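PDB 2HJP: phosphonopyruvate hydrolase from Variovorax sp., which hydrolyses the phosphorus-carbon bond of phosphonopyruvate to give pyruvate and phosphate, with the help of a divalent metal ion such as magnesium, cobalt or manganese. Local coordinates for residues 208-213 against 224-229; 14-19 against 230-235; 95-100 against 142-147. All coordinates share one frame; numbering follows the deposited sequence.

Interaction 1 of 3, residues 208-213 against 224-229; sequences LVLVPT and AALSKV
Leu208 and Val229 lie next to each other, CA to CA 4.3 Å, as a parallel bridge between the seventh and eighth strands of an eight-stranded beta/alpha barrel. The chain joins these strands by a beta-alpha-beta crossover through helix 220-224, and the contact marks its return to the sheet. A type I turn from Leu226 to Val229, closed by Val229 N bonding to Leu226 O, swings the chain round just before strand 229-234. It brings the carbonyl of Lys228 to Leu208 N at 2.8 Å, with an N-H...O angle of 167° and the donor in the carbonyl plane. The parallel pairing continues on the other side of the bridge, where Leu208 O is taken by Gly230 N, the next residue of strand 229-234; Val229 CA only supplements that bond with a CA-H...O contact to Leu208 O at 3.4 Å.

The side chain of Val229 does most of the apolar work. Its CB lies near Leu208 O, at 4.1 Å. From there CG1, trans to the backbone N at chi1 177°, reaches past that oxygen and ends 3.9 Å from Leu210 CG. The second branch, CG2, turns to the isobutyl tip, meeting Leu210 CD1 at 3.8 Å. Both methyls of the valine thus bear on one leucine, and the two side chains cross at about a right angle.

Leu208, Leu210 and Val229 share the sheet face turned to helix 193-201, where Val199 and Ile195 pack on the two leucines; Val209 points to the barrel interior, touching Ile231 and Ile233. Lys228, in the turn, extends away, and its NZ is held by the carbonyls of Val199 and Trp202. The turn adds one more apolar touch: Leu210 CD1 lies 4.2 Å from Leu226 CD1.

Interaction 2 of 3, residues 14-19 against 230-235; sequences GRLFTA and GIVIYG
Phe17 is gripped through both ends of its backbone by strand 229-234: its N donates to Gly230 O at 2.9 Å, and its O accepts from Val232 N. Two further bonds, Ala19 N to Val232 O and Tyr234 N to Ala19 O, continue the parallel pattern, and the strand segments run only 21° apart. Gly230 O is used at a slant, the donor tilted out of the carbonyl plane, whereas the other three donors come in nearly along the C=O axis.

The side chains alternate between faces. Phe17 and Ile231 run alongside each other in the same direction, with Phe17 CB 4.0 Å from Ile231 CG1; Leu7 and Ala10 of helix 3-13 pack on the phenylalanine. On the other face, Thr18 places OG1 between its backbone N and carbonyl carbon (chi1 63°), from where it bonds Gly37 N. That rotation leaves CG2 to meet Val232 CG1 at 3.8 Å. Leu16 has CG trans to its backbone N (chi1 175°), which brings CD1 to the Gly230 peptide, 3.8 Å from Gly230 O. Tyr234 lays one ring face against Val232 CG2, which sits 4.1 Å above the plane and toward the rim, while its OH bonds Glu220 OE1.

Just beyond, Gly235 touches bound phosphonopyruvate. The pairing of first strand with last is the closure of a TIM-type beta/alpha barrel, with the substrate at the C-terminal ends of its strands.

Interaction 3 of 3, residues 95-100 against 142-147; sequences VVPQYE and TAARAD
Pro97 meets Ala144 where a kinked turn of helix 89-102 faces the point at which the chain leaves helix 131-144, the nearest CA pair being Pro97 and Arg145 at 5.7 Å. These are successive outer helices of the beta/alpha barrel, with strand 106-110 between them in the chain. The kink is visible in the bonding: neither Pro97 N nor Gln98 N makes the regular bond to the turn before, the proline having no hydrogen to give and Gln98 N making only a weak bond to Val95 O.

The apolar part is small. Ala144 CB meets CG and CD of Pro97, with CG the nearer at 3.8 Å, and Val96 CB approaches the same methyl less closely. Phe150, in the loop before strand 151-156, packs on both Val96 and Glu100.

Glu100 carries the polar part. Its CG is trans to the backbone N (chi1 -174°) and the chain beyond is extended, which carries the carboxylate straight across to the loop after Ala144. There each oxygen takes one of two consecutive backbone N-H groups: OE1 accepts from Ala146 N at 2.8 Å and OE2 from Asp147 N at 2.7 Å. With N-H...O angles of 172° and 166° both bonds are nearly straight, and each uses a syn lone pair, so the pair fixes the rotation of the carboxylate as well as its position.

Arg145 and Asp147 send their charged ends elsewhere. The arginine NH1 forms a salt bridge to Asp181 OD2, and Thr142 CG2 lies 3.5 Å above one face of the guanidinium. Asp147 is held by Asn4 ND2 and Asp149 N. The nearest carboxylate oxygens of the two acids, Glu100 OE2 and Asp147 OD2, are 5.0 Å apart.

How the interactions relate
Interactions 1 and 2 are buried and share strand 229-234, which pairs with strand 208-210 in one and strand 17-21 in the other; their centres are about 7 Å apart. They also touch directly, Leu210 O probably accepting from Ile233 N at 2.7 Å. Interaction 1 has one backbone bond between its segments plus leucine-valine packing; interaction 2 has four, with Phe17 and Tyr234 as its aromatics. Interaction 3 is a surface contact between one outer helix and the end of the next, where a carboxylate rather than a strand accepts the backbone N-H groups. Its centre is about 26 Å from that of interaction 1 and 22 Å from that of interaction 2, and it touches neither.

Interaction 1 of 3, residues 208-213 against 224-229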
ATOM      1  N   LEU A 208     -12.916  -7.366 -32.227  1.00 15.54           N
ATOM      2  CA  LEU A 208     -13.662  -6.459 -31.360  1.00 16.97           C
ATOM      3  C   LEU A 208     -13.954  -7.077 -29.999  1.00 17.24           C
ATOM      4  O   LEU A 208     -13.935  -8.330 -29.836  1.00 18.41           O
ATOM      5  CB  LEU A 208     -14.996  -6.090 -31.994  1.00 18.23           C
ATOM      6  CG  LEU A 208     -14.829  -5.394 -33.324  1.00 18.21           C
ATOM      7  CD1 LEU A 208     -16.238  -5.127 -33.836  1.00 20.48           C
ATOM      8  CD2 LEU A 208     -13.937  -4.083 -33.208  1.00 18.42           C
ATOM      9  N   VAL A 209     -14.201  -6.193 -29.041  1.00 18.08           N
ATOM     10  CA  VAL A 209     -14.534  -6.593 -27.670  1.00 17.62           C
ATOM     11  C   VAL A 209     -15.861  -5.893 -27.320  1.00 17.38           C
ATOM     12  O   VAL A 209     -15.989  -4.677 -27.520  1.00 17.23           O
ATOM     13  CB  VAL A 209     -13.465  -6.107 -26.629  1.00 17.28           C
ATOM     14  CG1 VAL A 209     -13.829  -6.630 -25.185  1.00 17.72           C
ATOM     15  CG2 VAL A 209     -12.059  -6.508 -27.064  1.00 17.60           C
ATOM     16  N   LEU A 210     -16.813  -6.675 -26.804  1.00 16.13           N
ATOM     17  CA  LEU A 210     -18.108  -6.140 -26.353  1.00 17.32           C
ATOM     18  C   LEU A 210     -18.315  -6.300 -24.828  1.00 17.20           C
ATOM     19  O   LEU A 210     -17.870  -7.311 -24.208  1.00 17.26           O
ATOM     20  CB  LEU A 210     -19.273  -6.881 -27.072  1.00 19.84           C
ATOM     21  CG  LEU A 210     -19.286  -6.884 -28.614  1.00 18.34           C
ATOM     22  CD1 LEU A 210     -20.488  -7.601 -29.217  1.00 18.22           C
ATOM     23  CD2 LEU A 210     -19.303  -5.385 -29.041  1.00 18.47           C
ATOM     24  N   VAL A 211     -18.997  -5.343 -24.225  1.00 16.44           N
ATOM     25  CA  VAL A 211     -19.359  -5.398 -22.792  1.00 17.08           C
ATOM     26  C   VAL A 211     -20.870  -5.142 -22.875  1.00 17.29           C
ATOM     27  O   VAL A 211     -21.326  -3.994 -22.787  1.00 19.21           O
ATOM     28  CB  VAL A 211     -18.665  -4.252 -22.023  1.00 15.85           C
ATOM     29  CG1 VAL A 211     -18.969  -4.359 -20.479  1.00 15.47           C
ATOM     30  CG2 VAL A 211     -17.163  -4.246 -22.367  1.00 17.73           C
ATOM     31  N   PRO A 212     -21.652  -6.193 -23.088  1.00 18.65           N
ATOM     32  CA  PRO A 212     -23.117  -6.157 -23.235  1.00 18.98           C
ATOM     33  C   PRO A 212     -23.978  -5.903 -22.021  1.00 20.41           C
ATOM     34  O   PRO A 212     -25.145  -6.224 -22.050  1.00 19.71           O
ATOM     35  CB  PRO A 212     -23.427  -7.517 -23.846  1.00 18.45           C
ATOM     36  CG  PRO A 212     -22.438  -8.429 -23.127  1.00 20.13           C
ATOM     37  CD  PRO A 212     -21.155  -7.596 -23.074  1.00 19.26           C
ATOM     38  N   THR A 213     -23.388  -5.315 -20.971  1.00 20.66           N
ATOM     39  CA  THR A 213     -24.081  -5.050 -19.712  1.00 22.28           C
ATOM     40  C   THR A 213     -25.402  -4.363 -19.841  1.00 21.74           C
ATOM     41  O   THR A 213     -26.352  -4.796 -19.185  1.00 19.93           O
ATOM     42  CB  THR A 213     -23.201  -4.195 -18.779  1.00 24.50           C
ATOM     43  OG1 THR A 213     -21.978  -4.887 -18.601  1.00 25.96           O
ATOM     44  CG2 THR A 213     -23.876  -3.940 -17.412  1.00 22.98           C
ATOM     45  N   ALA A 224     -21.360 -15.001 -30.843  1.00 20.71           N
ATOM     46  CA  ALA A 224     -20.556 -15.973 -31.615  1.00 21.97           C
ATOM     47  C   ALA A 224     -20.813 -15.785 -33.121  1.00 22.24           C
ATOM     48  O   ALA A 224     -19.910 -15.990 -33.913  1.00 23.13           O
ATOM     49  CB  ALA A 224     -20.907 -17.429 -31.232  1.00 20.66           C
ATOM     50  N   ALA A 225     -22.040 -15.388 -33.471  1.00 20.40           N
ATOM     51  CA  ALA A 225     -22.465 -15.162 -34.841  1.00 22.17           C
ATOM     52  C   ALA A 225     -21.763 -13.933 -35.470  1.00 22.69           C
ATOM     53  O   ALA A 225     -21.876 -13.699 -36.668  1.00 22.65           O
ATOM     54  CB  ALA A 225     -23.968 -14.948 -34.875  1.00 21.66           C
ATOM     55  N   LEU A 226     -21.087 -13.137 -34.636  1.00 21.28           N
ATOM     56  CA  LEU A 226     -20.382 -11.946 -35.085  1.00 21.28           C
ATOM     57  C   LEU A 226     -18.905 -12.384 -35.132  1.00 21.78           C
ATOM     58  O   LEU A 226     -18.150 -12.330 -34.104  1.00 19.89           O
ATOM     59  CB  LEU A 226     -20.630 -10.800 -34.061  1.00 22.80           C
ATOM     60  CG  LEU A 226     -22.112 -10.538 -33.676  1.00 21.99           C
ATOM     61  CD1 LEU A 226     -22.245  -9.493 -32.520  1.00 21.34           C
ATOM     62  CD2 LEU A 226     -22.877 -10.074 -34.912  1.00 22.29           C
ATOM     63  N   SER A 227     -18.490 -12.838 -36.311  1.00 19.75           N
ATOM     64  CA  SER A 227     -17.132 -13.315 -36.443  1.00 21.37           C
ATOM     65  C   SER A 227     -16.120 -12.244 -36.106  1.00 19.82           C
ATOM     66  O   SER A 227     -14.978 -12.555 -35.844  1.00 20.45           O
ATOM     67  CB  SER A 227     -16.840 -13.782 -37.886  1.00 23.92           C
ATOM     68  OG  SER A 227     -17.755 -14.804 -38.202  1.00 30.20           O
ATOM     69  N   LYS A 228     -16.515 -10.994 -36.166  1.00 20.87           N
ATOM     70  CA  LYS A 228     -15.550  -9.924 -35.878  1.00 21.16           C
ATOM     71  C   LYS A 228     -15.221  -9.692 -34.389  1.00 20.90           C
ATOM     72  O   LYS A 228     -14.248  -9.000 -34.091  1.00 19.53           O
ATOM     73  CB  LYS A 228     -16.069  -8.623 -36.464  1.00 22.68           C
ATOM     74  CG  LYS A 228     -16.082  -8.615 -37.983  1.00 22.63           C
ATOM     75  CD  LYS A 228     -16.755  -7.364 -38.463  1.00 25.68           C
ATOM     76  CE  LYS A 228     -16.678  -7.338 -40.017  1.00 24.83           C
ATOM     77  NZ  LYS A 228     -17.501  -6.265 -40.450  1.00 27.83           N
ATOM     78  N   VAL A 229     -16.059 -10.240 -33.492  1.00 19.53           N
ATOM     79  CA  VAL A 229     -15.904 -10.075 -32.027  1.00 17.94           C
ATOM     80  C   VAL A 229     -15.104 -11.246 -31.474  1.00 18.01           C
ATOM     81  O   VAL A 229     -15.475 -12.375 -31.716  1.00 16.93           O
ATOM     82  CB  VAL A 229     -17.312 -10.110 -31.356  1.00 17.87           C
ATOM     83  CG1 VAL A 229     -17.232 -10.023 -29.832  1.00 17.54           C
ATOM     84  CG2 VAL A 229     -18.138  -8.989 -31.890  1.00 19.40           C
TER

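Interaction 2 of 3, residues 14-19 against 230-235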
ATOM      1  N   GLY A  14      -9.903 -17.417 -33.150  1.00 32.04           N
ATOM      2  CA  GLY A  14     -11.252 -17.327 -33.673  1.00 31.66           C
ATOM      3  C   GLY A  14     -12.350 -17.762 -32.681  1.00 29.32           C
ATOM      4  O   GLY A  14     -13.530 -17.489 -32.907  1.00 28.64           O
ATOM      5  N   ARG A  15     -11.992 -18.465 -31.608  1.00 28.76           N
ATOM      6  CA  ARG A  15     -12.973 -18.855 -30.576  1.00 29.33           C
ATOM      7  C   ARG A  15     -13.411 -17.564 -29.868  1.00 27.25           C
ATOM      8  O   ARG A  15     -12.678 -16.596 -29.839  1.00 26.72           O
ATOM      9  CB  ARG A  15     -12.327 -19.743 -29.492  1.00 33.58           C
ATOM     10  CG  ARG A  15     -11.808 -21.125 -29.921  1.00 38.24           C
ATOM     11  CD  ARG A  15     -11.112 -21.797 -28.722  1.00 44.69           C
ATOM     12  NE  ARG A  15      -9.870 -21.075 -28.388  1.00 49.39           N
ATOM     13  CZ  ARG A  15      -9.269 -21.016 -27.187  1.00 51.40           C
ATOM     14  NH1 ARG A  15      -8.148 -20.309 -27.074  1.00 52.10           N
ATOM     15  NH2 ARG A  15      -9.755 -21.649 -26.105  1.00 52.92           N
ATOM     16  N   LEU A  16     -14.603 -17.538 -29.311  1.00 25.12           N
ATOM     17  CA  LEU A  16     -15.076 -16.369 -28.558  1.00 24.07           C
ATOM     18  C   LEU A  16     -14.589 -16.560 -27.110  1.00 21.89           C
ATOM     19  O   LEU A  16     -14.922 -17.583 -26.458  1.00 22.40           O
ATOM     20  CB  LEU A  16     -16.599 -16.331 -28.562  1.00 25.20           C
ATOM     21  CG  LEU A  16     -17.316 -15.272 -27.740  1.00 25.84           C
ATOM     22  CD1 LEU A  16     -16.739 -13.899 -28.051  1.00 25.77           C
ATOM     23  CD2 LEU A  16     -18.847 -15.354 -28.100  1.00 25.03           C
ATOM     24  N   PHE A  17     -13.866 -15.570 -26.590  1.00 19.36           N
ATOM     25  CA  PHE A  17     -13.272 -15.608 -25.235  1.00 17.63           C
ATOM     26  C   PHE A  17     -14.179 -14.842 -24.247  1.00 17.52           C
ATOM     27  O   PHE A  17     -14.608 -13.685 -24.538  1.00 19.17           O
ATOM     28  CB  PHE A  17     -11.912 -14.922 -25.305  1.00 18.64           C
ATOM     29  CG  PHE A  17     -11.116 -14.953 -24.049  1.00 17.25           C
ATOM     30  CD1 PHE A  17     -10.356 -16.060 -23.732  1.00 17.63           C
ATOM     31  CD2 PHE A  17     -11.104 -13.848 -23.205  1.00 19.57           C
ATOM     32  CE1 PHE A  17      -9.568 -16.102 -22.572  1.00 18.56           C
ATOM     33  CE2 PHE A  17     -10.335 -13.834 -22.043  1.00 19.07           C
ATOM     34  CZ  PHE A  17      -9.543 -14.984 -21.711  1.00 19.70           C
ATOM     35  N   THR A  18     -14.495 -15.464 -23.115  1.00 16.30           N
ATOM     36  CA  THR A  18     -15.337 -14.797 -22.120  1.00 15.70           C
ATOM     37  C   THR A  18     -14.516 -14.371 -20.905  1.00 16.04           C
ATOM     38  O   THR A  18     -13.618 -15.105 -20.440  1.00 14.45           O
ATOM     39  CB  THR A  18     -16.475 -15.712 -21.628  1.00 12.95           C
ATOM     40  OG1 THR A  18     -15.909 -16.838 -20.979  1.00 19.21           O
ATOM     41  CG2 THR A  18     -17.304 -16.236 -22.821  1.00 17.18           C
ATOM     42  N   ALA A  19     -14.797 -13.175 -20.432  1.00 15.80           N
ATOM     43  CA  ALA A  19     -14.069 -12.694 -19.250  1.00 17.56           C
ATOM     44  C   ALA A  19     -15.156 -12.136 -18.289  1.00 16.60           C
ATOM     45  O   ALA A  19     -16.034 -11.388 -18.703  1.00 18.53           O
ATOM     46  CB  ALA A  19     -13.091 -11.557 -19.615  1.00 16.76           C
ATOM     47  N   GLY A 230     -14.015 -10.984 -30.748  1.00 16.18           N
ATOM     48  CA  GLY A 230     -13.276 -12.092 -30.159  1.00 18.56           C
ATOM     49  C   GLY A 230     -13.416 -12.224 -28.623  1.00 17.36           C
ATOM     50  O   GLY A 230     -13.043 -13.241 -28.032  1.00 16.67           O
ATOM     51  N   ILE A 231     -13.992 -11.211 -27.993  1.00 18.12           N
ATOM     52  CA  ILE A 231     -14.100 -11.215 -26.553  1.00 15.50           C
ATOM     53  C   ILE A 231     -15.403 -10.627 -26.047  1.00 15.51           C
ATOM     54  O   ILE A 231     -15.814  -9.611 -26.530  1.00 16.98           O
ATOM     55  CB  ILE A 231     -12.934 -10.360 -25.929  1.00 16.95           C
ATOM     56  CG1 ILE A 231     -11.598 -11.011 -26.204  1.00 16.58           C
ATOM     57  CG2 ILE A 231     -13.081 -10.239 -24.422  1.00 13.98           C
ATOM     58  CD1 ILE A 231     -10.387 -10.082 -26.079  1.00 21.86           C
ATOM     59  N   VAL A 232     -16.077 -11.281 -25.108  1.00 16.10           N
ATOM     60  CA  VAL A 232     -17.218 -10.640 -24.512  1.00 15.87           C
ATOM     61  C   VAL A 232     -16.866 -10.464 -23.029  1.00 17.36           C
ATOM     62  O   VAL A 232     -16.306 -11.377 -22.382  1.00 15.14           O
ATOM     63  CB  VAL A 232     -18.475 -11.449 -24.643  1.00 16.99           C
ATOM     64  CG1 VAL A 232     -18.226 -12.811 -24.206  1.00 15.42           C
ATOM     65  CG2 VAL A 232     -19.610 -10.761 -23.809  1.00 17.49           C
ATOM     66  N   ILE A 233     -17.147  -9.288 -22.476  1.00 16.73           N
ATOM     67  CA  ILE A 233     -16.821  -9.066 -21.042  1.00 15.69           C
ATOM     68  C   ILE A 233     -18.125  -8.854 -20.235  1.00 16.87           C
ATOM     69  O   ILE A 233     -18.972  -8.046 -20.650  1.00 16.54           O
ATOM     70  CB  ILE A 233     -15.950  -7.770 -20.873  1.00 15.96           C
ATOM     71  CG1 ILE A 233     -14.506  -8.054 -21.386  1.00 21.00           C
ATOM     72  CG2 ILE A 233     -15.905  -7.290 -19.362  1.00 14.09           C
ATOM     73  CD1 ILE A 233     -13.482  -8.592 -20.399  1.00 32.49           C
ATOM     74  N   TYR A 234     -18.267  -9.579 -19.115  1.00 15.21           N
ATOM     75  CA  TYR A 234     -19.410  -9.386 -18.191  1.00 14.86           C
ATOM     76  C   TYR A 234     -18.877  -8.353 -17.225  1.00 15.32           C
ATOM     77  O   TYR A 234     -18.062  -8.622 -16.323  1.00 16.66           O
ATOM     78  CB  TYR A 234     -19.776 -10.725 -17.618  1.00 15.04           C
ATOM     79  CG  TYR A 234     -20.342 -11.579 -18.753  1.00 15.11           C
ATOM     80  CD1 TYR A 234     -21.505 -11.204 -19.401  1.00 18.14           C
ATOM     81  CD2 TYR A 234     -19.680 -12.732 -19.184  1.00 16.96           C
ATOM     82  CE1 TYR A 234     -22.019 -11.969 -20.477  1.00 19.04           C
ATOM     83  CE2 TYR A 234     -20.172 -13.523 -20.260  1.00 18.29           C
ATOM     84  CZ  TYR A 234     -21.350 -13.110 -20.892  1.00 20.17           C
ATOM     85  OH  TYR A 234     -21.827 -13.840 -21.942  1.00 20.37           O
ATOM     86  N   GLY A 235     -19.342  -7.146 -17.444  1.00 13.63           N
ATOM     87  CA  GLY A 235     -18.764  -6.018 -16.746  1.00 15.85           C
ATOM     88  C   GLY A 235     -18.890  -5.800 -15.281  1.00 17.40           C
ATOM     89  O   GLY A 235     -17.916  -5.303 -14.670  1.00 16.86           O
TER
HETATM   90  O   HOH W   1     -11.215 -14.212 -29.506  1.00 39.29           O

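Interaction 3 of 3, residues 95-100 against 142-147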
ATOM      1  N   VAL A  95       3.056   3.395 -16.465  1.00 17.45           N
ATOM      2  CA  VAL A  95       2.043   2.589 -15.861  1.00 18.72           C
ATOM      3  C   VAL A  95       1.925   1.172 -16.443  1.00 18.15           C
ATOM      4  O   VAL A  95       1.814   0.248 -15.708  1.00 17.23           O
ATOM      5  CB  VAL A  95       0.674   3.359 -16.002  1.00 21.22           C
ATOM      6  CG1 VAL A  95      -0.431   2.434 -16.109  1.00 24.27           C
ATOM      7  CG2 VAL A  95       0.486   4.217 -14.792  1.00 23.95           C
ATOM      8  N   VAL A  96       2.000   1.026 -17.760  1.00 16.54           N
ATOM      9  CA  VAL A  96       1.841  -0.293 -18.408  1.00 16.72           C
ATOM     10  C   VAL A  96       2.784  -1.405 -17.923  1.00 18.89           C
ATOM     11  O   VAL A  96       2.336  -2.507 -17.571  1.00 17.33           O
ATOM     12  CB  VAL A  96       1.823  -0.089 -19.989  1.00 18.34           C
ATOM     13  CG1 VAL A  96       2.010  -1.444 -20.715  1.00 16.73           C
ATOM     14  CG2 VAL A  96       0.411   0.544 -20.357  1.00 14.72           C
ATOM     15  N   PRO A  97       4.073  -1.110 -17.795  1.00 18.11           N
ATOM     16  CA  PRO A  97       5.010  -2.126 -17.326  1.00 18.44           C
ATOM     17  C   PRO A  97       4.628  -2.558 -15.875  1.00 18.16           C
ATOM     18  O   PRO A  97       4.890  -3.678 -15.493  1.00 19.61           O
ATOM     19  CB  PRO A  97       6.393  -1.409 -17.395  1.00 18.72           C
ATOM     20  CG  PRO A  97       6.180  -0.315 -18.411  1.00 17.95           C
ATOM     21  CD  PRO A  97       4.738   0.132 -18.199  1.00 19.27           C
ATOM     22  N   GLN A  98       4.026  -1.672 -15.084  1.00 15.01           N
ATOM     23  CA  GLN A  98       3.605  -2.095 -13.735  1.00 16.62           C
ATOM     24  C   GLN A  98       2.459  -3.094 -13.762  1.00 15.58           C
ATOM     25  O   GLN A  98       2.498  -4.075 -13.030  1.00 14.73           O
ATOM     26  CB  GLN A  98       3.213  -0.914 -12.873  1.00 17.40           C
ATOM     27  CG  GLN A  98       4.415  -0.082 -12.515  1.00 17.65           C
ATOM     28  CD  GLN A  98       3.997   1.174 -11.794  1.00 22.15           C
ATOM     29  OE1 GLN A  98       3.874   2.277 -12.395  1.00 24.99           O
ATOM     30  NE2 GLN A  98       3.743   1.030 -10.521  1.00 21.21           N
ATOM     31  N   TYR A  99       1.491  -2.865 -14.638  1.00 15.43           N
ATOM     32  CA  TYR A  99       0.353  -3.806 -14.797  1.00 18.36           C
ATOM     33  C   TYR A  99       0.866  -5.149 -15.368  1.00 17.33           C
ATOM     34  O   TYR A  99       0.517  -6.223 -14.876  1.00 16.57           O
ATOM     35  CB  TYR A  99      -0.713  -3.193 -15.671  1.00 18.21           C
ATOM     36  CG  TYR A  99      -1.653  -2.375 -14.857  1.00 17.29           C
ATOM     37  CD1 TYR A  99      -2.751  -2.975 -14.221  1.00 16.47           C
ATOM     38  CD2 TYR A  99      -1.398  -1.001 -14.620  1.00 16.09           C
ATOM     39  CE1 TYR A  99      -3.581  -2.221 -13.334  1.00 15.45           C
ATOM     40  CE2 TYR A  99      -2.240  -0.239 -13.739  1.00 17.09           C
ATOM     41  CZ  TYR A  99      -3.331  -0.850 -13.109  1.00 18.07           C
ATOM     42  OH  TYR A  99      -4.215  -0.036 -12.380  1.00 15.65           O
ATOM     43  N   GLU A 100       1.765  -5.080 -16.354  1.00 17.02           N
ATOM     44  CA  GLU A 100       2.376  -6.309 -16.904  1.00 17.25           C
ATOM     45  C   GLU A 100       3.133  -7.065 -15.812  1.00 17.74           C
ATOM     46  O   GLU A 100       2.918  -8.269 -15.588  1.00 16.71           O
ATOM     47  CB  GLU A 100       3.350  -5.973 -18.044  1.00 17.90           C
ATOM     48  CG  GLU A 100       3.884  -7.243 -18.740  1.00 21.11           C
ATOM     49  CD  GLU A 100       4.705  -6.906 -19.989  1.00 20.49           C
ATOM     50  OE1 GLU A 100       5.046  -5.723 -20.179  1.00 25.63           O
ATOM     51  OE2 GLU A 100       5.031  -7.815 -20.772  1.00 24.61           O
ATOM     52  N   THR A 142       2.035   0.067 -26.273  1.00 16.25           N
ATOM     53  CA  THR A 142       2.679  -1.040 -26.965  1.00 18.32           C
ATOM     54  C   THR A 142       4.199  -0.948 -26.932  1.00 18.86           C
ATOM     55  O   THR A 142       4.870  -1.976 -26.953  1.00 18.15           O
ATOM     56  CB  THR A 142       2.213  -1.221 -28.439  1.00 19.03           C
ATOM     57  OG1 THR A 142       2.534  -0.034 -29.203  1.00 19.63           O
ATOM     58  CG2 THR A 142       0.680  -1.542 -28.474  1.00 18.09           C
ATOM     59  N   ALA A 143       4.740   0.267 -26.900  1.00 19.80           N
ATOM     60  CA  ALA A 143       6.214   0.456 -26.789  1.00 18.49           C
ATOM     61  C   ALA A 143       6.689   0.009 -25.368  1.00 19.73           C
ATOM     62  O   ALA A 143       7.770  -0.575 -25.198  1.00 17.74           O
ATOM     63  CB  ALA A 143       6.589   1.979 -26.974  1.00 17.98           C
ATOM     64  N   ALA A 144       5.887   0.301 -24.352  1.00 18.02           N
ATOM     65  CA  ALA A 144       6.262  -0.012 -22.968  1.00 19.13           C
ATOM     66  C   ALA A 144       6.178  -1.489 -22.547  1.00 20.27           C
ATOM     67  O   ALA A 144       6.879  -1.903 -21.627  1.00 21.75           O
ATOM     68  CB  ALA A 144       5.418   0.861 -21.996  1.00 17.16           C
ATOM     69  N   ARG A 145       5.343  -2.290 -23.205  1.00 20.14           N
ATOM     70  CA  ARG A 145       5.207  -3.682 -22.819  1.00 20.56           C
ATOM     71  C   ARG A 145       6.487  -4.466 -23.120  1.00 21.07           C
ATOM     72  O   ARG A 145       7.160  -4.171 -24.102  1.00 20.29           O
ATOM     73  CB  ARG A 145       4.006  -4.351 -23.542  1.00 21.23           C
ATOM     74  CG  ARG A 145       4.235  -4.833 -24.914  1.00 22.85           C
ATOM     75  CD  ARG A 145       3.003  -5.488 -25.684  1.00 21.80           C
ATOM     76  NE  ARG A 145       3.099  -5.092 -27.110  1.00 22.73           N
ATOM     77  CZ  ARG A 145       2.095  -5.131 -27.990  1.00 23.82           C
ATOM     78  NH1 ARG A 145       0.865  -5.565 -27.642  1.00 20.99           N
ATOM     79  NH2 ARG A 145       2.299  -4.657 -29.217  1.00 21.54           N
ATOM     80  N   ALA A 146       6.814  -5.432 -22.271  1.00 20.16           N
ATOM     81  CA  ALA A 146       8.015  -6.263 -22.461  1.00 21.37           C
ATOM     82  C   ALA A 146       7.691  -7.481 -23.283  1.00 22.49           C
ATOM     83  O   ALA A 146       8.388  -7.787 -24.257  1.00 22.95           O
ATOM     84  CB  ALA A 146       8.612  -6.730 -21.105  1.00 20.98           C
ATOM     85  N   ASP A 147       6.648  -8.209 -22.904  1.00 21.22           N
ATOM     86  CA  ASP A 147       6.304  -9.423 -23.622  1.00 21.28           C
ATOM     87  C   ASP A 147       5.389  -9.036 -24.811  1.00 22.48           C
ATOM     88  O   ASP A 147       4.336  -8.499 -24.571  1.00 23.50           O
ATOM     89  CB  ASP A 147       5.593 -10.373 -22.616  1.00 22.79           C
ATOM     90  CG  ASP A 147       5.006 -11.608 -23.268  1.00 22.00           C
ATOM     91  OD1 ASP A 147       5.112 -11.762 -24.493  1.00 23.76           O
ATOM     92  OD2 ASP A 147       4.428 -12.438 -22.548  1.00 24.79           O
TER